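Local coordinates for putative glutathionylspermidine synthase (Methylobacillus flagellatus, PDB 3N6X), which is of unproven function but probably acts as an ATP-dependent ligase of the circularly permuted ATP-grasp type, at residues Glu47-Arg52 with Phe72-Arg77; Leu98-His103 with Phe333-Glu338; Pro129-Val134 with Gly139-Ile144. All blocks are in the same frame, centred on the assembly; numbering follows the deposited sequence.

Contact 1. Residues Glu47-Arg52 with Phe72-Arg77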
loop_
_atom_site.group_PDB
_atom_site.type_symbol
_atom_site.label_atom_id
_atom_site.label_comp_id
_atom_site.label_asym_id
_atom_site.label_seq_id
_atom_site.Cartn_x
_atom_site.Cartn_y
_atom_site.Cartn_z
ATOM N N GLU A 47 20.816 -14.434 -16.478
ATOM C CA GLU A 47 21.032 -15.067 -17.772
ATOM C C GLU A 47 19.738 -15.733 -18.253
ATOM O O GLU A 47 19.354 -15.551 -19.415
ATOM C CB GLU A 47 22.175 -16.090 -17.685
ATOM C CG GLU A 47 23.556 -15.464 -17.815
ATOM C CD GLU A 47 24.721 -16.369 -17.452
ATOM O OE1 GLU A 47 24.632 -17.595 -17.701
ATOM O OE2 GLU A 47 25.744 -15.844 -16.955
ATOM N N LEU A 48 19.032 -16.458 -17.333
ATOM C CA LEU A 48 17.746 -17.117 -17.607
ATOM C C LEU A 48 16.694 -16.071 -18.035
ATOM O O LEU A 48 16.007 -16.263 -19.042
ATOM C CB LEU A 48 17.259 -17.888 -16.348
ATOM C CG LEU A 48 16.016 -18.801 -16.528
ATOM C CD1 LEU A 48 16.050 -19.963 -15.548
ATOM C CD2 LEU A 48 14.711 -18.015 -16.347
ATOM N N LEU A 49 16.584 -14.968 -17.269
ATOM C CA LEU A 49 15.623 -13.900 -17.543
ATOM C C LEU A 49 15.878 -13.199 -18.873
ATOM O O LEU A 49 14.925 -12.826 -19.556
ATOM C CB LEU A 49 15.572 -12.896 -16.381
ATOM C CG LEU A 49 14.827 -13.394 -15.137
ATOM C CD1 LEU A 49 15.341 -12.714 -13.881
ATOM C CD2 LEU A 49 13.329 -13.200 -15.279
ATOM N N PHE A 50 17.152 -13.070 -19.275
ATOM C CA PHE A 50 17.481 -12.463 -20.565
ATOM C C PHE A 50 17.197 -13.425 -21.731
ATOM O O PHE A 50 16.562 -13.028 -22.700
ATOM C CB PHE A 50 18.940 -11.985 -20.603
ATOM C CG PHE A 50 19.334 -11.418 -21.945
ATOM C CD1 PHE A 50 18.899 -10.157 -22.341
ATOM C CD2 PHE A 50 20.098 -12.163 -22.836
ATOM C CE1 PHE A 50 19.241 -9.647 -23.593
ATOM C CE2 PHE A 50 20.430 -11.654 -24.090
ATOM C CZ PHE A 50 20.007 -10.397 -24.457
ATOM N N ARG A 51 17.700 -14.680 -21.642
ATOM C CA ARG A 51 17.525 -15.706 -22.682
ATOM C C ARG A 51 16.046 -15.958 -23.002
ATOM O O ARG A 51 15.687 -16.098 -24.175
ATOM C CB ARG A 51 18.181 -17.033 -22.260
ATOM C CG ARG A 51 19.697 -17.081 -22.430
ATOM C CD ARG A 51 20.235 -18.505 -22.279
ATOM N NE ARG A 51 19.557 -19.253 -21.209
ATOM C CZ ARG A 51 19.976 -19.300 -19.945
ATOM N NH1 ARG A 51 21.082 -18.661 -19.582
ATOM N NH2 ARG A 51 19.295 -19.990 -19.040
ATOM N N ARG A 52 15.197 -16.035 -21.955
ATOM C CA ARG A 52 13.774 -16.318 -22.111
ATOM C C ARG A 52 12.944 -15.060 -22.407
ATOM O O ARG A 52 12.191 -15.048 -23.383
ATOM C CB ARG A 52 13.216 -17.051 -20.873
ATOM C CG ARG A 52 13.770 -18.457 -20.653
ATOM C CD ARG A 52 12.958 -19.177 -19.596
ATOM N NE ARG A 52 13.633 -20.368 -19.078
ATOM C CZ ARG A 52 13.054 -21.254 -18.271
ATOM N NH1 ARG A 52 11.786 -21.101 -17.905
ATOM N NH2 ARG A 52 13.733 -22.309 -17.838
ATOM N N PHE A 72 13.496 -7.978 -10.555
ATOM C CA PHE A 72 12.545 -9.011 -10.183
ATOM C C PHE A 72 13.272 -10.282 -9.760
ATOM O O PHE A 72 14.220 -10.701 -10.429
ATOM C CB PHE A 72 11.577 -9.298 -11.345
ATOM C CG PHE A 72 10.564 -10.382 -11.062
ATOM C CD1 PHE A 72 9.493 -10.151 -10.206
ATOM C CD2 PHE A 72 10.673 -11.632 -11.663
ATOM C CE1 PHE A 72 8.561 -11.158 -9.938
ATOM C CE2 PHE A 72 9.730 -12.636 -11.404
ATOM C CZ PHE A 72 8.679 -12.391 -10.549
ATOM N N ASP A 73 12.856 -10.870 -8.630
ATOM C CA ASP A 73 13.400 -12.130 -8.136
ATOM C C ASP A 73 12.372 -13.237 -8.396
ATOM O O ASP A 73 11.173 -13.035 -8.163
ATOM C CB ASP A 73 13.736 -12.039 -6.648
ATOM C CG ASP A 73 14.472 -13.256 -6.121
ATOM O OD1 ASP A 73 15.666 -13.432 -6.476
ATOM O OD2 ASP A 73 13.886 -13.995 -5.299
ATOM N N VAL A 74 12.835 -14.394 -8.906
ATOM C CA VAL A 74 11.954 -15.506 -9.302
ATOM C C VAL A 74 11.550 -16.442 -8.161
ATOM O O VAL A 74 10.772 -17.374 -8.389
ATOM C CB VAL A 74 12.464 -16.269 -10.564
ATOM C CG1 VAL A 74 12.637 -15.316 -11.750
ATOM C CG2 VAL A 74 13.764 -17.021 -10.276
ATOM N N VAL A 75 12.052 -16.204 -6.938
ATOM C CA VAL A 75 11.644 -17.025 -5.791
ATOM C C VAL A 75 10.390 -16.396 -5.174
ATOM O O VAL A 75 10.450 -15.259 -4.693
ATOM C CB VAL A 75 12.768 -17.229 -4.747
ATOM C CG1 VAL A 75 12.363 -18.280 -3.711
ATOM C CG2 VAL A 75 14.084 -17.612 -5.424
ATOM N N PRO A 76 9.210 -17.057 -5.284
ATOM C CA PRO A 76 7.988 -16.429 -4.774
ATOM C C PRO A 76 7.938 -16.362 -3.255
ATOM O O PRO A 76 8.578 -17.160 -2.559
ATOM C CB PRO A 76 6.878 -17.327 -5.323
ATOM C CG PRO A 76 7.519 -18.666 -5.461
ATOM C CD PRO A 76 8.937 -18.391 -5.864
ATOM N N ARG A 77 7.155 -15.418 -2.746
ATOM C CA ARG A 77 6.866 -15.306 -1.332
ATOM C C ARG A 77 5.589 -16.126 -1.132
ATOM O O ARG A 77 4.531 -15.734 -1.615
ATOM C CB ARG A 77 6.654 -13.816 -0.965
ATOM C CG ARG A 77 6.167 -13.576 0.437
ATOM C CD ARG A 77 7.314 -13.539 1.415
ATOM N NE ARG A 77 6.851 -13.334 2.783
ATOM C CZ ARG A 77 6.593 -12.141 3.312
ATOM N NH1 ARG A 77 6.715 -11.039 2.577
ATOM N NH2 ARG A 77 6.186 -12.041 4.571
#
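L49 on helix 42-53 faces V74 in the run before strand 77-79, whose first residue is R77; their CA atoms, 9.2 Å apart, are the closest CA pair of the two segments. This is helix-on-loop packing: the helix lies against the segment that leads into the larger mixed sheet of the ATP-grasp fold, where strand 77-79 pairs in parallel with strand 464-471. The touch is light: one leucine methyl meets a valine methyl, the other lies near a carbonyl O. L49 carries CG anti to its carbonyl carbon (chi1 -75°), and the fork of its side chain opens onto the loop. One branch, CD1, stops 4.2 Å from the carbonyl O of F72. The other meets V74, and the two side chains pass alongside, pointing opposite ways. L183 of helix 170-183 also packs on L49, while the ring of F72 touches N176 and M179 of that helix. D73, whose CB points away from the helix, forms a salt bridge through OD2 with K467 and accepts a bond at OD1 from L417 N. Within the loop, D73 OD2 also takes a weak bond from V75 N, at 3.3 Å. The valine methyl that meets the helix is V74 CG1, 4.2 Å from L49 CD2.

Contact 2. Residues Leu98-His103 with Phe333-Glu338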
loop_
_atom_site.group_PDB
_atom_site.type_symbol
_atom_site.label_atom_id
_atom_site.label_comp_id
_atom_site.label_asym_id
_atom_site.label_seq_id
_atom_site.Cartn_x
_atom_site.Cartn_y
_atom_site.Cartn_z
ATOM N N LEU A 98 -10.598 2.162 10.356
ATOM C CA LEU A 98 -10.095 3.375 9.695
ATOM C C LEU A 98 -11.221 4.133 8.972
ATOM O O LEU A 98 -11.303 5.360 9.094
ATOM C CB LEU A 98 -8.939 3.043 8.735
ATOM C CG LEU A 98 -7.558 2.802 9.411
ATOM C CD1 LEU A 98 -6.598 2.081 8.463
ATOM C CD2 LEU A 98 -6.924 4.125 9.882
ATOM N N ASN A 99 -12.138 3.393 8.297
ATOM C CA ASN A 99 -13.310 3.978 7.623
ATOM C C ASN A 99 -14.335 4.500 8.614
ATOM O O ASN A 99 -14.949 5.527 8.365
ATOM C CB ASN A 99 -13.957 2.971 6.649
ATOM C CG ASN A 99 -13.362 3.041 5.259
ATOM O OD1 ASN A 99 -13.189 4.125 4.683
ATOM N ND2 ASN A 99 -12.975 1.898 4.714
HETATM N N MSE A 100 -14.523 3.800 9.739
HETATM C CA MSE A 100 -15.436 4.257 10.784
HETATM C C MSE A 100 -14.863 5.488 11.513
HETATM O O MSE A 100 -15.612 6.404 11.852
HETATM C CB MSE A 100 -15.744 3.129 11.753
HETATM C CG MSE A 100 -16.565 2.032 11.112
HETATM SE SE MSE A 100 -16.865 0.561 12.297
HETATM C CE MSE A 100 -18.312 1.371 13.312
ATOM N N PHE A 101 -13.527 5.539 11.666
ATOM C CA PHE A 101 -12.834 6.696 12.234
ATOM C C PHE A 101 -13.059 7.927 11.356
ATOM O O PHE A 101 -13.414 8.985 11.873
ATOM C CB PHE A 101 -11.323 6.419 12.385
ATOM C CG PHE A 101 -10.514 7.663 12.665
ATOM C CD1 PHE A 101 -10.596 8.304 13.901
ATOM C CD2 PHE A 101 -9.696 8.214 11.687
ATOM C CE1 PHE A 101 -9.878 9.478 14.149
ATOM C CE2 PHE A 101 -8.985 9.397 11.927
ATOM C CZ PHE A 101 -9.069 10.016 13.164
ATOM N N LEU A 102 -12.901 7.765 10.015
ATOM C CA LEU A 102 -13.087 8.847 9.033
ATOM C C LEU A 102 -14.525 9.373 9.006
ATOM O O LEU A 102 -14.724 10.578 8.991
ATOM C CB LEU A 102 -12.600 8.425 7.633
ATOM C CG LEU A 102 -11.071 8.380 7.492
ATOM C CD1 LEU A 102 -10.647 7.539 6.284
ATOM C CD2 LEU A 102 -10.469 9.806 7.420
ATOM N N HIS A 103 -15.515 8.486 9.098
ATOM C CA HIS A 103 -16.901 8.915 9.227
ATOM C C HIS A 103 -17.081 9.690 10.552
ATOM O O HIS A 103 -17.750 10.721 10.579
ATOM C CB HIS A 103 -17.857 7.708 9.174
ATOM C CG HIS A 103 -19.277 8.085 9.419
ATOM N ND1 HIS A 103 -20.085 8.553 8.395
ATOM C CD2 HIS A 103 -19.966 8.154 10.584
ATOM C CE1 HIS A 103 -21.246 8.857 8.959
ATOM N NE2 HIS A 103 -21.226 8.631 10.274
ATOM N N PHE A 333 -12.419 1.016 20.056
ATOM C CA PHE A 333 -13.546 1.952 20.160
ATOM C C PHE A 333 -14.704 1.641 19.180
ATOM O O PHE A 333 -15.853 1.570 19.603
ATOM C CB PHE A 333 -13.061 3.416 20.012
ATOM C CG PHE A 333 -14.135 4.468 20.227
ATOM C CD1 PHE A 333 -14.536 4.830 21.516
ATOM C CD2 PHE A 333 -14.737 5.106 19.142
ATOM C CE1 PHE A 333 -15.523 5.806 21.713
ATOM C CE2 PHE A 333 -15.722 6.079 19.343
ATOM C CZ PHE A 333 -16.111 6.421 20.629
ATOM N N TYR A 334 -14.411 1.481 17.885
ATOM C CA TYR A 334 -15.463 1.283 16.883
ATOM C C TYR A 334 -15.971 -0.111 16.782
ATOM O O TYR A 334 -17.145 -0.305 16.447
ATOM C CB TYR A 334 -15.012 1.781 15.491
ATOM C CG TYR A 334 -14.703 3.262 15.480
ATOM C CD1 TYR A 334 -15.710 4.206 15.668
ATOM C CD2 TYR A 334 -13.401 3.721 15.313
ATOM C CE1 TYR A 334 -15.427 5.572 15.671
ATOM C CE2 TYR A 334 -13.100 5.075 15.370
ATOM C CZ TYR A 334 -14.115 6.000 15.544
ATOM O OH TYR A 334 -13.812 7.332 15.553
ATOM N N LEU A 335 -15.086 -1.099 16.954
ATOM C CA LEU A 335 -15.464 -2.486 16.728
ATOM C C LEU A 335 -15.635 -3.297 18.006
ATOM O O LEU A 335 -16.141 -4.416 17.941
ATOM C CB LEU A 335 -14.455 -3.164 15.788
ATOM C CG LEU A 335 -14.254 -2.497 14.424
ATOM C CD1 LEU A 335 -13.035 -3.063 13.730
ATOM C CD2 LEU A 335 -15.481 -2.679 13.541
ATOM N N GLY A 336 -15.187 -2.747 19.145
ATOM C CA GLY A 336 -15.238 -3.439 20.431
ATOM C C GLY A 336 -14.410 -4.709 20.435
ATOM O O GLY A 336 -14.767 -5.684 21.100
ATOM N N GLU A 337 -13.295 -4.710 19.668
ATOM C CA GLU A 337 -12.430 -5.878 19.497
ATOM C C GLU A 337 -11.001 -5.524 19.817
ATOM O O GLU A 337 -10.618 -4.357 19.732
ATOM C CB GLU A 337 -12.474 -6.364 18.028
ATOM C CG GLU A 337 -13.826 -6.845 17.539
ATOM C CD GLU A 337 -13.881 -7.182 16.054
ATOM O OE1 GLU A 337 -12.865 -6.984 15.343
ATOM O OE2 GLU A 337 -14.950 -7.648 15.602
ATOM N N GLU A 338 -10.180 -6.545 20.068
ATOM C CA GLU A 338 -8.751 -6.383 20.223
ATOM C C GLU A 338 -8.100 -6.419 18.824
ATOM O O GLU A 338 -8.526 -7.213 17.973
ATOM C CB GLU A 338 -8.179 -7.513 21.111
ATOM C CG GLU A 338 -8.272 -7.213 22.605
ATOM C CD GLU A 338 -7.542 -5.951 23.034
ATOM O OE1 GLU A 338 -6.290 -5.922 22.949
ATOM O OE2 GLU A 338 -8.229 -4.973 23.411
#
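Y334 lays one face of its ring against the backbone turn M100-F101 of helix 81-105. With CG anti to its own carbonyl carbon (chi1 -61°), the side chain sets the phenol over the M100-F101 peptide and puts CE2 3.5 Å from F101 CA. M100, a selenomethionine, covers the same face from its CB, a CH-pi contact 4.3 Å from the Y334 ring centroid and 26° off the ring normal. Its chain runs extended through chi2 and then bends at chi3 (80°), which sets CE 3.7 Å from the carbonyl O of Y334; the M100 SE atom lies 3.7 Å from L335 CD2. This is helix-to-helix packing between the long helix 81-105 and the C-terminal end of helix 327-335, which finishes at L335 before G336 takes positive phi. The opposite face of the tyrosine carries F333 CD2. F101 CB comes 3.7 Å from Y334 CE2, and the F101 side chain also packs on I111 and A318. The phenol OH is hydrogen-bonded to D104 OD2, one residue beyond the helix segment. Replacing this tyrosine by an alanine would probably leave D104 without its phenol partner and open a gap over the M100-F101 backbone. Y334 OH also rests 3.7 Å from F101 CD1.

Contact 3. Residues Pro129-Val134 with Gly139-Ile144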
loop_
_atom_site.group_PDB
_atom_site.type_symbol
_atom_site.label_atom_id
_atom_site.label_comp_id
_atom_site.label_asym_id
_atom_site.label_seq_id
_atom_site.Cartn_x
_atom_site.Cartn_y
_atom_site.Cartn_z
ATOM N N PRO A 129 -11.936 20.459 6.559
ATOM C CA PRO A 129 -13.218 20.966 7.088
ATOM C C PRO A 129 -14.339 20.992 6.034
ATOM O O PRO A 129 -15.516 20.975 6.402
ATOM C CB PRO A 129 -12.863 22.371 7.599
ATOM C CG PRO A 129 -11.611 22.742 6.877
ATOM C CD PRO A 129 -10.865 21.475 6.660
ATOM N N GLU A 130 -13.968 20.939 4.720
ATOM C CA GLU A 130 -14.913 20.872 3.574
ATOM C C GLU A 130 -15.707 19.569 3.593
ATOM O O GLU A 130 -16.787 19.480 2.991
ATOM C CB GLU A 130 -14.157 20.982 2.234
ATOM C CG GLU A 130 -13.433 22.312 2.036
ATOM C CD GLU A 130 -12.038 22.401 2.624
ATOM O OE1 GLU A 130 -11.581 21.421 3.261
ATOM O OE2 GLU A 130 -11.401 23.463 2.455
HETATM N N MSE A 131 -15.173 18.553 4.291
HETATM C CA MSE A 131 -15.804 17.228 4.406
HETATM C C MSE A 131 -16.641 17.065 5.683
HETATM O O MSE A 131 -17.321 16.057 5.835
HETATM C CB MSE A 131 -14.740 16.133 4.286
HETATM C CG MSE A 131 -14.176 16.035 2.873
HETATM SE SE MSE A 131 -15.622 15.707 1.539
HETATM C CE MSE A 131 -16.044 13.871 2.061
ATOM N N PHE A 132 -16.629 18.069 6.573
ATOM C CA PHE A 132 -17.395 18.018 7.822
ATOM C C PHE A 132 -18.886 18.063 7.555
ATOM O O PHE A 132 -19.367 18.964 6.870
ATOM C CB PHE A 132 -16.975 19.153 8.792
ATOM C CG PHE A 132 -17.633 19.047 10.151
ATOM C CD1 PHE A 132 -17.146 18.164 11.113
ATOM C CD2 PHE A 132 -18.766 19.794 10.455
ATOM C CE1 PHE A 132 -17.780 18.035 12.356
ATOM C CE2 PHE A 132 -19.398 19.665 11.697
ATOM C CZ PHE A 132 -18.904 18.781 12.638
ATOM N N GLY A 133 -19.603 17.067 8.065
ATOM C CA GLY A 133 -21.044 16.959 7.882
ATOM C C GLY A 133 -21.451 16.330 6.565
ATOM O O GLY A 133 -22.644 16.107 6.329
ATOM N N VAL A 134 -20.467 16.019 5.692
ATOM C CA VAL A 134 -20.750 15.426 4.379
ATOM C C VAL A 134 -20.930 13.908 4.476
ATOM O O VAL A 134 -20.031 13.205 4.947
ATOM C CB VAL A 134 -19.677 15.822 3.324
ATOM C CG1 VAL A 134 -19.975 15.188 1.960
ATOM C CG2 VAL A 134 -19.560 17.338 3.207
ATOM N N GLY A 139 -20.797 5.183 3.577
ATOM C CA GLY A 139 -19.839 5.569 4.615
ATOM C C GLY A 139 -18.417 5.111 4.322
ATOM O O GLY A 139 -17.597 4.970 5.241
ATOM N N VAL A 140 -18.114 4.862 3.038
ATOM C CA VAL A 140 -16.791 4.416 2.617
ATOM C C VAL A 140 -15.926 5.600 2.214
ATOM O O VAL A 140 -16.298 6.362 1.323
ATOM C CB VAL A 140 -16.875 3.337 1.494
ATOM C CG1 VAL A 140 -15.480 2.910 1.029
ATOM C CG2 VAL A 140 -17.687 2.123 1.966
ATOM N N TYR A 141 -14.762 5.748 2.858
ATOM C CA TYR A 141 -13.821 6.828 2.541
ATOM C C TYR A 141 -12.637 6.280 1.794
ATOM O O TYR A 141 -12.207 6.879 0.807
ATOM C CB TYR A 141 -13.358 7.548 3.809
ATOM C CG TYR A 141 -14.425 8.421 4.434
ATOM C CD1 TYR A 141 -15.454 7.864 5.199
ATOM C CD2 TYR A 141 -14.403 9.810 4.277
ATOM C CE1 TYR A 141 -16.463 8.661 5.744
ATOM C CE2 TYR A 141 -15.394 10.622 4.850
ATOM C CZ TYR A 141 -16.407 10.044 5.601
ATOM O OH TYR A 141 -17.372 10.832 6.186
ATOM N N ALA A 142 -12.085 5.143 2.281
ATOM C CA ALA A 142 -10.953 4.482 1.662
ATOM C C ALA A 142 -11.461 3.258 0.928
ATOM O O ALA A 142 -11.526 2.164 1.504
ATOM C CB ALA A 142 -9.921 4.079 2.720
ATOM N N HIS A 143 -11.865 3.454 -0.342
ATOM C CA HIS A 143 -12.372 2.392 -1.235
ATOM C C HIS A 143 -11.249 1.413 -1.509
ATOM O O HIS A 143 -11.487 0.214 -1.637
ATOM C CB HIS A 143 -12.926 3.012 -2.548
ATOM C CG HIS A 143 -14.001 4.020 -2.296
ATOM N ND1 HIS A 143 -13.704 5.284 -1.804
ATOM C CD2 HIS A 143 -15.345 3.884 -2.362
ATOM C CE1 HIS A 143 -14.875 5.886 -1.623
ATOM N NE2 HIS A 143 -15.893 5.084 -1.945
ATOM N N ILE A 144 -10.003 1.928 -1.542
ATOM C CA ILE A 144 -8.791 1.125 -1.641
ATOM C C ILE A 144 -7.854 1.527 -0.494
ATOM O O ILE A 144 -7.525 2.716 -0.341
ATOM C CB ILE A 144 -8.078 1.272 -3.004
ATOM C CG1 ILE A 144 -9.057 1.122 -4.190
ATOM C CG2 ILE A 144 -6.872 0.284 -3.107
ATOM C CD1 ILE A 144 -8.429 1.403 -5.511
HETATM O O HOH W 1 -17.419 13.449 5.304
#
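Y141 turns CG anti to its carbonyl carbon (chi1 -72°), and this brings the phenol up to M131 and V134, while the chain of M131, a selenomethionine, folds back at each of its three torsions to bring its CE to the ring. The methyl arrives obliquely, with CE 4.3 Å from Y141 CE2. Beyond this apolar touch the contact is made by water. Y141 OH stands 3.8 Å from V134 O, too far for a direct bond, and one water bridges the two: it accepts from Y141 OH at 2.8 Å, and donates to V134 O at 2.6 Å and to M131 O at 2.7 Å. The water lies at the ring edge and in its plane, off to one side of the C-O bond, and three bonds fix its position. M131 O is gripped a second time, by V134 N at 3.1 Å. L102 and H103 of helix 81-105 pack against the tyrosine, and Y302 of helix 298-303 touches M131. A sulfate and a glycerol, probably from the crystallisation liquor, lie near V134. The M131 O to V134 N bond closes a type II beta turn, with G133 in positive phi, whose M131 and V134 carbonyls are joined through one water to Y141 OH, in the connection between helix 110-113 and strand 144-151.

From the N terminus the chain first closes contact 1, where helix 42-53 meets the loop entering strand 77-79 after a short intervening run. Helix 81-105 then opens contact 2, which closes 230 residues later at the end of helix 327-335. Contact 3 is nested inside that long loop and closes quickly, its segments only five residues apart, running into strand 144-151. Contacts 2 and 3 touch: N99 OD1 probably accepts hydrogen bonds from the backbone N atoms of Y141 and A142, linking helix 81-105 to the segment 139-144. Contact 1 lies on the opposite side of the chain's centre from contacts 2 and 3, its own centre about 42 Å from that of contact 2 and 43 Å from that of contact 3.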